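Local coordinates for alpha-1,3-glucanase (Bacillus circulans, PDB 5ZRU), which hydrolyses alpha-1,3-glucan as a glycoside hydrolase of family 87, this chain being the catalytic unit of the longer enzyme, at residues F515-I520 with F553-T558; F453-I458 with F489-I494; T111-W116 with N287-Y292. One frame throughout, in Å; residues are numbered along the deposited sequence.

Contact 1 (F515-I520 with F553-T558); sequences FNNINI and FNNLTT. With CA (calcium ion), chain K.
Asn519 pairs with Thr557 where the short strands 518-520 and 556-558 run side by side, their axes 4.8 Å apart and inclined by only 10°, as expected of parallel strands in successive coils of a beta-helix. In-register pairing extends from Phe515 with Phe553 to Ile520 with Thr558, and both segments turn a corner on the way, at Asn517 and at Asn554 and Asn555. Leading into the corner Asn554 N donates to Phe515 O, and within it Asn517 N donates to Asn554 O; beyond it Thr557 N donates to Ile518 O and Ile520 N to Thr557 O. Where the segments leave the bend, the bond from Ile518 N to Asn555 O is weak, at 3.3 Å.

On one face Phe515 and Phe553 form an offset stack, centroids 4.5 Å apart and planes 3° apart. Phe553 has its CG beside the backbone N (chi1 -75°), nearly matching Phe515; with similar ring rotations, this keeps the rings parallel and brings Phe515 CB over the Phe553 face, 3.6 Å from its centroid. Trimming Phe553 to an alanine would probably leave the Phe515 ring without this stacking partner and open a gap beside Ile502 and Ile542.

Asn516 and Asn554 meet on the opposite face, where Asn554 ND2 donates to Asn516 OD1 at 2.8 Å with the acceptor close to its own amide plane; at the corner, Asn555 ND2 reaches Asn517 OD1 at 3.0 Å from above the carbonyl plane. Asn555 OD1 also binds a calcium ion at 2.2 Å, which may polarise the amide and strengthen ND2 as a donor.

Strand 487-495 flanks segment 515-520, with Phe489 stacked on Phe515 and Asp493 accepting from Asn519 ND2; Gln578 bonds to Asn554 OD1, and strands 502-505 and 542-544 pack against the phenylalanines.

Contact 2 (F453-I458 with F489-I494); sequences FSDTTI and FTNIDI
Two successive coils of a parallel beta-helix meet where Phe453-Ile458 lies along Phe489-Ile494, each segment bending at a corner, Asp455 and Asn491. Beyond the bend the axes of strands 456-458 and 492-494 approach to 4.7 Å at an angle of 8°. Five backbone bonds fix the register: Thr490 N to Phe453 O, Asp455 N to Thr490 O, Thr456 N to Asn491 O, Asp493 N to Thr456 O and Ile458 N to Asp493 O. The second and third involve the corner residues Asp455 and Asn491, so pairing continues through the bend.

The Phe453 and Phe489 rings are near parallel, 7° between planes, but slid apart so that they barely overlap. Their centroids are 4.8 Å apart, and the closest approach is Phe453 CD1 to Phe489 CE2 at 3.3 Å. Such rows of like side chains, one per coil, are a familiar feature of the inside of right-handed pectate-lyase-like beta-helices, the clan to which this domain is assigned. Beyond the corner the buried side carries an aliphatic row: in Ile492 the first torsion (chi1 -45°) sets CG1 beside the backbone N, and the further turn about CB-CG1 carries CD1 to 3.8 Å from Ser454 CA, while its other branch, CG2, meets Ile458 CD1 at 3.9 Å. Ile458 and Ile494 then lie alongside each other through their CG2 methyls. Ile475, on strand 475-478, touches Phe489, Ile458 and Ile494.

At the corner the contact is polar and wet. Asp455 OD2 accepts from Ser454 OG at 2.8 Å, on its anti side, and from a water at 2.6 Å; that water in turn accepts from Asn491 ND2 at 2.9 Å, bridging side chains that lie alongside each other. Farther on, Arg12 NH1 forms a salt bridge with Asp493 OD2 and a hydrogen bond with Thr457 OG1.

Contact 3 (T111-W116 with N287-Y292); sequences TSYYSW and NLRSRY. With CA (calcium ion), chain I; PE5 (3,6,9,12,15,18,21,24-octaoxahexacosan-1-ol), chain C.
The Tyr113 ring has Arg289 CB over one face, 4.0 Å from the centroid in a CH-pi contact, while Tyr114 CD1, Asn287 C and Leu288 N lie in plane at its edge; the Tyr114 ring has Tyr113 CD2 over one face and presents its own edge to Leu288 O. These groups join two loops, one following strand 103-111 in the D1 family region and one following strand 277-285 of the beta-helix in the D2 region, beside a calcium site.

Tyr113 reaches the other loop with its CG anti to the backbone N (chi1 174°), bringing OH to Asn287 O at 2.7 Å. The hydroxyl donates from well above that carbonyl plane, 55° out of it, so the bond does not follow a lone pair. Crossing the ring at about a right angle, the Arg289 side chain brings CD to Tyr113 CE1 at 3.5 Å, and its guanidinium goes on to donate from NH2 to Gly89 O. Tyr114 OH has its polar partner in Asn285 ND2, and a bound polyethylene glycol molecule lies near both tyrosines.

Calcium supplies the second link. Ser115 O binds it at 2.3 Å and Trp116 O at 2.4 Å, and five waters complete a sevenfold shell. Two of them reach both loops: one donates to Tyr114 O and Arg289 O, and the other donates to Tyr113 O at 2.7 Å while accepting from Arg289 NE at 2.9 Å.

In the fold
From the N terminus, contact 3 comes first: it closes a loop of 170 residues, tying the D1 region to an early coil of the beta-helix in the D2 region. Contact 2 then closes a 30-residue excursion and contact 1 one of 32 residues, each joining neighbouring coils nearer the C terminus. All three follow in series, so none nests within or crosses another. Contacts 1 and 2 adjoin, their centres 10 Å apart, because strands 487-495 and 513-523 are paired, with Asn516 N probably bonded to Phe489 O. Contact 3 lies on the opposite side of the chain's centre, its centre 34 Å from contact 2 and 41 Å from contact 1.

Contact 1 (F515-I520 with F553-T558)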
loop_
_atom_site.group_PDB
_atom_site.type_symbol
_atom_site.label_atom_id
_atom_site.label_comp_id
_atom_site.label_asym_id
_atom_site.label_seq_id
_atom_site.Cartn_x
_atom_site.Cartn_y
_atom_site.Cartn_z
ATOM N N PHE A 515 -23.454 10.778 -6.858
ATOM C CA PHE A 515 -22.198 11.517 -6.771
ATOM C C PHE A 515 -22.520 12.959 -6.400
ATOM O O PHE A 515 -23.051 13.705 -7.230
ATOM C CB PHE A 515 -21.454 11.505 -8.107
ATOM C CG PHE A 515 -20.831 10.194 -8.472
ATOM C CD1 PHE A 515 -21.582 9.190 -9.067
ATOM C CD2 PHE A 515 -19.467 9.988 -8.277
ATOM C CE1 PHE A 515 -20.991 7.989 -9.433
ATOM C CE2 PHE A 515 -18.868 8.793 -8.646
ATOM C CZ PHE A 515 -19.643 7.786 -9.219
ATOM N N ASN A 516 -22.175 13.372 -5.182
ATOM C CA ASN A 516 -22.474 14.728 -4.734
ATOM C C ASN A 516 -21.186 15.511 -4.508
ATOM O O ASN A 516 -20.218 14.978 -3.959
ATOM C CB ASN A 516 -23.311 14.705 -3.442
ATOM C CG ASN A 516 -24.689 14.073 -3.645
ATOM O OD1 ASN A 516 -25.256 14.122 -4.734
ATOM N ND2 ASN A 516 -25.216 13.463 -2.600
ATOM N N ASN A 517 -21.170 16.775 -4.942
ATOM C CA ASN A 517 -20.047 17.686 -4.679
ATOM C C ASN A 517 -18.733 17.106 -5.206
ATOM O O ASN A 517 -17.752 16.976 -4.474
ATOM C CB ASN A 517 -19.921 18.010 -3.182
ATOM C CG ASN A 517 -21.259 18.354 -2.524
ATOM O OD1 ASN A 517 -22.139 18.954 -3.142
ATOM N ND2 ASN A 517 -21.405 17.977 -1.255
ATOM N N ILE A 518 -18.721 16.753 -6.489
ATOM C CA ILE A 518 -17.538 16.219 -7.160
ATOM C C ILE A 518 -16.861 17.348 -7.925
ATOM O O ILE A 518 -17.528 18.095 -8.655
ATOM C CB ILE A 518 -17.911 15.074 -8.119
ATOM C CG1 ILE A 518 -18.829 14.042 -7.433
ATOM C CG2 ILE A 518 -16.645 14.431 -8.709
ATOM C CD1 ILE A 518 -18.259 13.379 -6.205
ATOM N N ASN A 519 -15.541 17.471 -7.779
ATOM C CA ASN A 519 -14.749 18.416 -8.564
ATOM C C ASN A 519 -13.762 17.642 -9.423
ATOM O O ASN A 519 -12.888 16.945 -8.894
ATOM C CB ASN A 519 -13.999 19.405 -7.668
ATOM C CG ASN A 519 -14.937 20.262 -6.847
ATOM O OD1 ASN A 519 -15.894 20.833 -7.374
ATOM N ND2 ASN A 519 -14.671 20.351 -5.544
ATOM N N ILE A 520 -13.884 17.788 -10.741
ATOM C CA ILE A 520 -13.028 17.092 -11.693
ATOM C C ILE A 520 -12.189 18.139 -12.403
ATOM O O ILE A 520 -12.705 18.938 -13.200
ATOM C CB ILE A 520 -13.846 16.267 -12.693
ATOM C CG1 ILE A 520 -14.724 15.276 -11.927
ATOM C CG2 ILE A 520 -12.911 15.557 -13.671
ATOM C CD1 ILE A 520 -15.733 14.458 -12.800
ATOM N N PHE A 553 -25.608 12.883 -10.507
ATOM C CA PHE A 553 -24.625 13.839 -10.022
ATOM C C PHE A 553 -25.352 15.088 -9.542
ATOM O O PHE A 553 -26.207 15.623 -10.259
ATOM C CB PHE A 553 -23.629 14.209 -11.123
ATOM C CG PHE A 553 -22.614 13.134 -11.418
ATOM C CD1 PHE A 553 -22.983 11.971 -12.073
ATOM C CD2 PHE A 553 -21.290 13.302 -11.048
ATOM C CE1 PHE A 553 -22.049 10.975 -12.349
ATOM C CE2 PHE A 553 -20.343 12.313 -11.322
ATOM C CZ PHE A 553 -20.724 11.154 -11.973
ATOM N N ASN A 554 -25.027 15.532 -8.330
ATOM C CA ASN A 554 -25.472 16.814 -7.801
ATOM C C ASN A 554 -24.241 17.663 -7.527
ATOM O O ASN A 554 -23.303 17.196 -6.877
ATOM C CB ASN A 554 -26.281 16.637 -6.511
ATOM C CG ASN A 554 -27.538 15.806 -6.715
ATOM O OD1 ASN A 554 -28.533 16.302 -7.232
ATOM N ND2 ASN A 554 -27.497 14.538 -6.306
ATOM N N ASN A 555 -24.240 18.900 -8.021
ATOM C CA ASN A 555 -23.133 19.834 -7.796
ATOM C C ASN A 555 -21.809 19.248 -8.295
ATOM O O ASN A 555 -20.865 19.013 -7.537
ATOM C CB ASN A 555 -23.023 20.227 -6.314
ATOM C CG ASN A 555 -21.965 21.279 -6.079
ATOM O OD1 ASN A 555 -21.710 22.098 -6.954
ATOM N ND2 ASN A 555 -21.328 21.255 -4.902
ATOM N N LEU A 556 -21.757 19.014 -9.598
ATOM C CA LEU A 556 -20.542 18.589 -10.273
ATOM C C LEU A 556 -19.852 19.812 -10.862
ATOM O O LEU A 556 -20.509 20.651 -11.491
ATOM C CB LEU A 556 -20.875 17.588 -11.382
ATOM C CG LEU A 556 -19.729 17.248 -12.338
ATOM C CD1 LEU A 556 -18.625 16.492 -11.603
ATOM C CD2 LEU A 556 -20.257 16.441 -13.520
ATOM N N THR A 557 -18.540 19.934 -10.652
ATOM C CA THR A 557 -17.765 20.938 -11.367
ATOM C C THR A 557 -16.696 20.258 -12.211
ATOM O O THR A 557 -16.130 19.241 -11.803
ATOM C CB THR A 557 -17.094 21.958 -10.438
ATOM O OG1 THR A 557 -15.989 21.339 -9.757
ATOM C CG2 THR A 557 -18.091 22.516 -9.432
ATOM N N THR A 558 -16.420 20.825 -13.389
ATOM C CA THR A 558 -15.376 20.303 -14.259
ATOM C C THR A 558 -14.458 21.425 -14.715
ATOM O O THR A 558 -14.810 22.610 -14.675
ATOM C CB THR A 558 -15.932 19.582 -15.501
ATOM O OG1 THR A 558 -16.715 20.491 -16.290
ATOM C CG2 THR A 558 -16.781 18.400 -15.088
HETATM CA CA CA K . -20.413 23.818 -6.769
HETATM O O HOH W 1 -21.252 15.819 -8.343
HETATM O O HOH W 2 -18.509 20.225 -6.615
HETATM O O HOH W 3 -13.546 21.338 -11.402
#

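Contact 2 (F453-I458 with F489-I494)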
loop_
_atom_site.group_PDB
_atom_site.type_symbol
_atom_site.label_atom_id
_atom_site.label_comp_id
_atom_site.label_asym_id
_atom_site.label_seq_id
_atom_site.Cartn_x
_atom_site.Cartn_y
_atom_site.Cartn_z
ATOM N N PHE A 453 -18.247 6.722 -0.157
ATOM C CA PHE A 453 -16.923 7.313 -0.330
ATOM C C PHE A 453 -17.063 8.813 -0.131
ATOM O O PHE A 453 -17.955 9.432 -0.721
ATOM C CB PHE A 453 -16.350 7.047 -1.728
ATOM C CG PHE A 453 -16.127 5.589 -2.037
ATOM C CD1 PHE A 453 -17.146 4.808 -2.567
ATOM C CD2 PHE A 453 -14.888 5.008 -1.810
ATOM C CE1 PHE A 453 -16.936 3.475 -2.863
ATOM C CE2 PHE A 453 -14.671 3.669 -2.099
ATOM C CZ PHE A 453 -15.697 2.900 -2.631
ATOM N N SER A 454 -16.198 9.411 0.685
ATOM C CA SER A 454 -16.354 10.844 0.878
ATOM C C SER A 454 -15.030 11.497 1.219
ATOM O O SER A 454 -14.073 10.841 1.645
ATOM C CB SER A 454 -17.366 11.171 1.983
ATOM O OG SER A 454 -16.752 11.054 3.257
ATOM N N ASP A 455 -15.005 12.813 1.017
ATOM C CA ASP A 455 -13.972 13.693 1.541
ATOM C C ASP A 455 -12.589 13.225 1.113
ATOM O O ASP A 455 -11.698 13.012 1.930
ATOM C CB ASP A 455 -14.093 13.791 3.065
ATOM C CG ASP A 455 -15.381 14.463 3.486
ATOM O OD1 ASP A 455 -15.438 15.709 3.412
ATOM O OD2 ASP A 455 -16.343 13.749 3.850
ATOM N N THR A 456 -12.413 13.047 -0.190
ATOM C CA THR A 456 -11.229 12.346 -0.667
ATOM C C THR A 456 -10.648 13.078 -1.863
ATOM O O THR A 456 -11.389 13.554 -2.726
ATOM C CB THR A 456 -11.568 10.889 -1.016
ATOM O OG1 THR A 456 -11.828 10.163 0.195
ATOM C CG2 THR A 456 -10.420 10.202 -1.776
ATOM N N THR A 457 -9.323 13.189 -1.890
ATOM C CA THR A 457 -8.589 13.815 -2.981
ATOM C C THR A 457 -7.838 12.744 -3.755
ATOM O O THR A 457 -7.153 11.905 -3.158
ATOM C CB THR A 457 -7.616 14.867 -2.450
ATOM O OG1 THR A 457 -8.371 15.901 -1.817
ATOM C CG2 THR A 457 -6.777 15.474 -3.583
ATOM N N ILE A 458 -7.987 12.773 -5.078
ATOM C CA ILE A 458 -7.415 11.792 -5.990
ATOM C C ILE A 458 -6.561 12.554 -6.983
ATOM O O ILE A 458 -7.021 13.552 -7.550
ATOM C CB ILE A 458 -8.518 11.002 -6.722
ATOM C CG1 ILE A 458 -9.298 10.127 -5.742
ATOM C CG2 ILE A 458 -7.923 10.218 -7.889
ATOM C CD1 ILE A 458 -10.647 9.629 -6.299
ATOM N N PHE A 489 -20.906 8.847 -3.450
ATOM C CA PHE A 489 -19.623 9.540 -3.440
ATOM C C PHE A 489 -19.900 11.000 -3.123
ATOM O O PHE A 489 -20.698 11.639 -3.817
ATOM C CB PHE A 489 -18.909 9.442 -4.792
ATOM C CG PHE A 489 -18.606 8.047 -5.226
ATOM C CD1 PHE A 489 -19.595 7.239 -5.755
ATOM C CD2 PHE A 489 -17.318 7.552 -5.124
ATOM C CE1 PHE A 489 -19.313 5.959 -6.172
ATOM C CE2 PHE A 489 -17.031 6.263 -5.524
ATOM C CZ PHE A 489 -18.029 5.467 -6.051
ATOM N N THR A 490 -19.258 11.533 -2.084
ATOM C CA THR A 490 -19.532 12.911 -1.688
ATOM C C THR A 490 -18.232 13.641 -1.371
ATOM O O THR A 490 -17.392 13.118 -0.637
ATOM C CB THR A 490 -20.478 12.942 -0.480
ATOM O OG1 THR A 490 -21.669 12.215 -0.811
ATOM C CG2 THR A 490 -20.844 14.385 -0.132
ATOM N N ASN A 491 -18.073 14.852 -1.906
ATOM C CA ASN A 491 -16.893 15.675 -1.632
ATOM C C ASN A 491 -15.620 14.966 -2.102
ATOM O O ASN A 491 -14.737 14.624 -1.316
ATOM C CB ASN A 491 -16.808 16.025 -0.141
ATOM C CG ASN A 491 -17.816 17.083 0.269
ATOM O OD1 ASN A 491 -18.016 18.075 -0.443
ATOM N ND2 ASN A 491 -18.448 16.884 1.420
ATOM N N ILE A 492 -15.547 14.724 -3.405
ATOM C CA ILE A 492 -14.387 14.066 -4.004
ATOM C C ILE A 492 -13.738 15.047 -4.962
ATOM O O ILE A 492 -14.415 15.595 -5.840
ATOM C CB ILE A 492 -14.760 12.774 -4.760
ATOM C CG1 ILE A 492 -15.723 11.892 -3.952
ATOM C CG2 ILE A 492 -13.487 12.021 -5.195
ATOM C CD1 ILE A 492 -15.121 11.231 -2.740
ATOM N N ASP A 493 -12.427 15.239 -4.821
ATOM C CA ASP A 493 -11.652 16.039 -5.761
ATOM C C ASP A 493 -10.802 15.092 -6.591
ATOM O O ASP A 493 -10.031 14.304 -6.033
ATOM C CB ASP A 493 -10.780 17.055 -5.028
ATOM C CG ASP A 493 -11.607 18.093 -4.297
ATOM O OD1 ASP A 493 -12.088 19.036 -4.954
ATOM O OD2 ASP A 493 -11.805 17.940 -3.077
ATOM N N ILE A 494 -10.959 15.157 -7.912
ATOM C CA ILE A 494 -10.282 14.254 -8.837
ATOM C C ILE A 494 -9.436 15.111 -9.767
ATOM O O ILE A 494 -9.973 15.799 -10.646
ATOM C CB ILE A 494 -11.269 13.384 -9.631
ATOM C CG1 ILE A 494 -12.429 12.904 -8.735
ATOM C CG2 ILE A 494 -10.544 12.181 -10.222
ATOM C CD1 ILE A 494 -13.464 12.010 -9.450
HETATM O O HOH W 4 -18.657 14.475 2.965
#

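Contact 3 (T111-W116 with N287-Y292)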
loop_
_atom_site.group_PDB
_atom_site.type_symbol
_atom_site.label_atom_id
_atom_site.label_comp_id
_atom_site.label_asym_id
_atom_site.label_seq_id
_atom_site.Cartn_x
_atom_site.Cartn_y
_atom_site.Cartn_z
ATOM N N THR A 111 19.107 -3.088 -2.696
ATOM C CA THR A 111 18.934 -4.289 -3.506
ATOM C C THR A 111 17.677 -4.141 -4.351
ATOM O O THR A 111 16.734 -3.436 -3.967
ATOM C CB THR A 111 18.861 -5.561 -2.639
ATOM O OG1 THR A 111 18.777 -6.721 -3.483
ATOM C CG2 THR A 111 17.634 -5.528 -1.724
ATOM N N SER A 112 17.674 -4.797 -5.517
ATOM C CA SER A 112 16.453 -4.941 -6.304
ATOM C C SER A 112 15.810 -6.305 -6.104
ATOM O O SER A 112 14.872 -6.647 -6.830
ATOM C CB SER A 112 16.716 -4.678 -7.797
ATOM O OG SER A 112 17.819 -5.425 -8.301
ATOM N N TYR A 113 16.274 -7.066 -5.104
ATOM C CA TYR A 113 15.731 -8.395 -4.803
ATOM C C TYR A 113 14.216 -8.371 -4.620
ATOM O O TYR A 113 13.500 -9.214 -5.174
ATOM C CB TYR A 113 16.396 -8.949 -3.539
ATOM C CG TYR A 113 15.811 -10.268 -3.045
ATOM C CD1 TYR A 113 16.248 -11.480 -3.575
ATOM C CD2 TYR A 113 14.835 -10.301 -2.050
ATOM C CE1 TYR A 113 15.738 -12.694 -3.133
ATOM C CE2 TYR A 113 14.303 -11.526 -1.600
ATOM C CZ TYR A 113 14.770 -12.709 -2.148
ATOM O OH TYR A 113 14.281 -13.915 -1.724
ATOM N N TYR A 114 13.716 -7.437 -3.802
ATOM C CA TYR A 114 12.297 -7.440 -3.457
ATOM C C TYR A 114 11.425 -6.987 -4.615
ATOM O O TYR A 114 10.314 -7.502 -4.801
ATOM C CB TYR A 114 12.037 -6.525 -2.266
ATOM C CG TYR A 114 12.867 -6.848 -1.068
ATOM C CD1 TYR A 114 12.564 -7.935 -0.258
ATOM C CD2 TYR A 114 13.948 -6.044 -0.727
ATOM C CE1 TYR A 114 13.338 -8.222 0.863
ATOM C CE2 TYR A 114 14.714 -6.315 0.380
ATOM C CZ TYR A 114 14.414 -7.408 1.167
ATOM O OH TYR A 114 15.209 -7.644 2.274
ATOM N N SER A 115 11.889 -5.988 -5.360
ATOM C CA SER A 115 11.089 -5.282 -6.345
ATOM C C SER A 115 11.200 -5.989 -7.696
ATOM O O SER A 115 11.798 -7.065 -7.807
ATOM C CB SER A 115 11.535 -3.816 -6.404
ATOM O OG SER A 115 12.956 -3.718 -6.556
ATOM N N TRP A 116 10.603 -5.382 -8.725
ATOM C CA TRP A 116 10.567 -5.834 -10.120
ATOM C C TRP A 116 9.696 -7.075 -10.309
ATOM O O TRP A 116 10.049 -8.177 -9.869
ATOM C CB TRP A 116 11.982 -6.074 -10.668
ATOM C CG TRP A 116 12.767 -4.796 -10.796
ATOM C CD1 TRP A 116 13.489 -4.184 -9.811
ATOM C CD2 TRP A 116 12.900 -3.966 -11.963
ATOM N NE1 TRP A 116 14.059 -3.029 -10.291
ATOM C CE2 TRP A 116 13.708 -2.867 -11.603
ATOM C CE3 TRP A 116 12.412 -4.046 -13.277
ATOM C CZ2 TRP A 116 14.060 -1.863 -12.510
ATOM C CZ3 TRP A 116 12.756 -3.040 -14.176
ATOM C CH2 TRP A 116 13.566 -1.959 -13.782
ATOM N N ASN A 287 11.907 -12.159 3.333
ATOM C CA ASN A 287 12.886 -12.550 2.323
ATOM C C ASN A 287 12.170 -13.030 1.062
ATOM O O ASN A 287 12.568 -14.013 0.424
ATOM C CB ASN A 287 13.845 -13.626 2.837
ATOM C CG ASN A 287 15.068 -13.766 1.951
ATOM O OD1 ASN A 287 15.371 -12.856 1.170
ATOM N ND2 ASN A 287 15.780 -14.891 2.064
ATOM N N LEU A 288 11.113 -12.319 0.674
ATOM C CA LEU A 288 10.180 -12.787 -0.344
ATOM C C LEU A 288 10.322 -11.978 -1.628
ATOM O O LEU A 288 10.274 -10.743 -1.593
ATOM C CB LEU A 288 8.740 -12.690 0.176
ATOM C CG LEU A 288 7.668 -13.208 -0.780
ATOM C CD1 LEU A 288 7.806 -14.724 -0.940
ATOM C CD2 LEU A 288 6.278 -12.825 -0.289
ATOM N N ARG A 289 10.484 -12.674 -2.767
ATOM C CA ARG A 289 10.552 -11.992 -4.057
ATOM C C ARG A 289 9.513 -12.472 -5.057
ATOM O O ARG A 289 9.528 -12.006 -6.204
ATOM C CB ARG A 289 11.945 -12.141 -4.688
ATOM C CG ARG A 289 12.397 -13.589 -4.880
ATOM C CD ARG A 289 13.680 -13.666 -5.734
ATOM N NE ARG A 289 13.439 -13.547 -7.173
ATOM C CZ ARG A 289 13.074 -14.557 -7.955
ATOM N NH1 ARG A 289 12.890 -15.765 -7.433
ATOM N NH2 ARG A 289 12.879 -14.359 -9.256
ATOM N N SER A 290 8.611 -13.373 -4.667
ATOM C CA SER A 290 7.617 -13.920 -5.581
ATOM C C SER A 290 6.266 -14.059 -4.889
ATOM O O SER A 290 6.189 -14.369 -3.696
ATOM C CB SER A 290 8.060 -15.292 -6.125
ATOM O OG SER A 290 7.023 -15.906 -6.881
ATOM N N ARG A 291 5.198 -13.850 -5.660
ATOM C CA ARG A 291 3.844 -14.160 -5.214
ATOM C C ARG A 291 3.525 -15.647 -5.249
ATOM O O ARG A 291 2.478 -16.046 -4.719
ATOM C CB ARG A 291 2.808 -13.433 -6.082
ATOM C CG ARG A 291 2.671 -11.958 -5.810
ATOM C CD ARG A 291 1.433 -11.385 -6.507
ATOM N NE ARG A 291 0.186 -11.873 -5.917
ATOM C CZ ARG A 291 -1.016 -11.427 -6.267
ATOM N NH1 ARG A 291 -1.125 -10.486 -7.197
ATOM N NH2 ARG A 291 -2.106 -11.904 -5.683
ATOM N N TYR A 292 4.376 -16.461 -5.873
ATOM C CA TYR A 292 4.133 -17.899 -6.014
ATOM C C TYR A 292 2.724 -18.188 -6.540
ATOM O O TYR A 292 2.028 -19.081 -6.050
ATOM C CB TYR A 292 4.357 -18.622 -4.684
ATOM C CG TYR A 292 5.798 -18.708 -4.220
ATOM C CD1 TYR A 292 6.655 -19.683 -4.724
ATOM C CD2 TYR A 292 6.286 -17.850 -3.237
ATOM C CE1 TYR A 292 7.955 -19.791 -4.276
ATOM C CE2 TYR A 292 7.589 -17.947 -2.789
ATOM C CZ TYR A 292 8.420 -18.920 -3.312
ATOM O OH TYR A 292 9.720 -19.035 -2.870
HETATM CA CA CA I . 11.845 -9.215 -8.641
HETATM C C48 PE5 C . 17.495 -11.312 4.442
HETATM C C50 PE5 C . 16.789 -10.750 3.202
HETATM O O1 PE5 C . 17.720 -10.532 2.175
HETATM C C1 PE5 C . 17.171 -10.085 0.966
HETATM C C2 PE5 C . 18.274 -9.687 -0.019
HETATM O O2 PE5 C . 18.980 -8.587 0.482
HETATM C C3 PE5 C . 20.113 -8.208 -0.247
HETATM C C4 PE5 C . 20.813 -7.039 0.459
HETATM O O3 PE5 C . 19.916 -5.973 0.623
HETATM C C5 PE5 C . 20.438 -4.796 1.178
HETATM C C6 PE5 C . 19.528 -4.279 2.303
HETATM O O4 PE5 C . 18.520 -3.428 1.819
HETATM C C7 PE5 C . 17.253 -3.580 2.405
HETATM C C8 PE5 C . 17.351 -3.493 3.930
HETATM O O5 PE5 C . 16.182 -3.993 4.499
HETATM C C9 PE5 C . 16.248 -4.215 5.881
HETATM C C10 PE5 C . 15.463 -3.119 6.589
HETATM O O6 PE5 C . 16.281 -2.507 7.540
HETATM C C11 PE5 C . 15.873 -1.226 7.924
HETATM C C12 PE5 C . 16.974 -0.544 8.725
HETATM O O7 PE5 C . 16.454 -0.295 9.994
HETATM C C13 PE5 C . 16.816 0.933 10.553
HETATM C C14 PE5 C . 16.744 0.805 12.073
HETATM O O8 PE5 C . 17.156 -0.485 12.423
HETATM C C15 PE5 C . 17.087 -0.803 13.789
HETATM C C16 PE5 C . 18.499 -1.090 14.317
HETATM O O52 PE5 C . 18.681 -2.460 14.541
HETATM O O HOH W 5 14.207 -8.278 -8.865
HETATM O O HOH W 6 13.437 -10.667 -7.420
HETATM O O HOH W 7 10.255 -9.371 -6.895
HETATM O O HOH W 8 8.890 -8.091 -2.145
HETATM O O HOH W 9 10.787 -11.424 -9.004
HETATM O O HOH W 10 12.578 -9.965 -10.767
#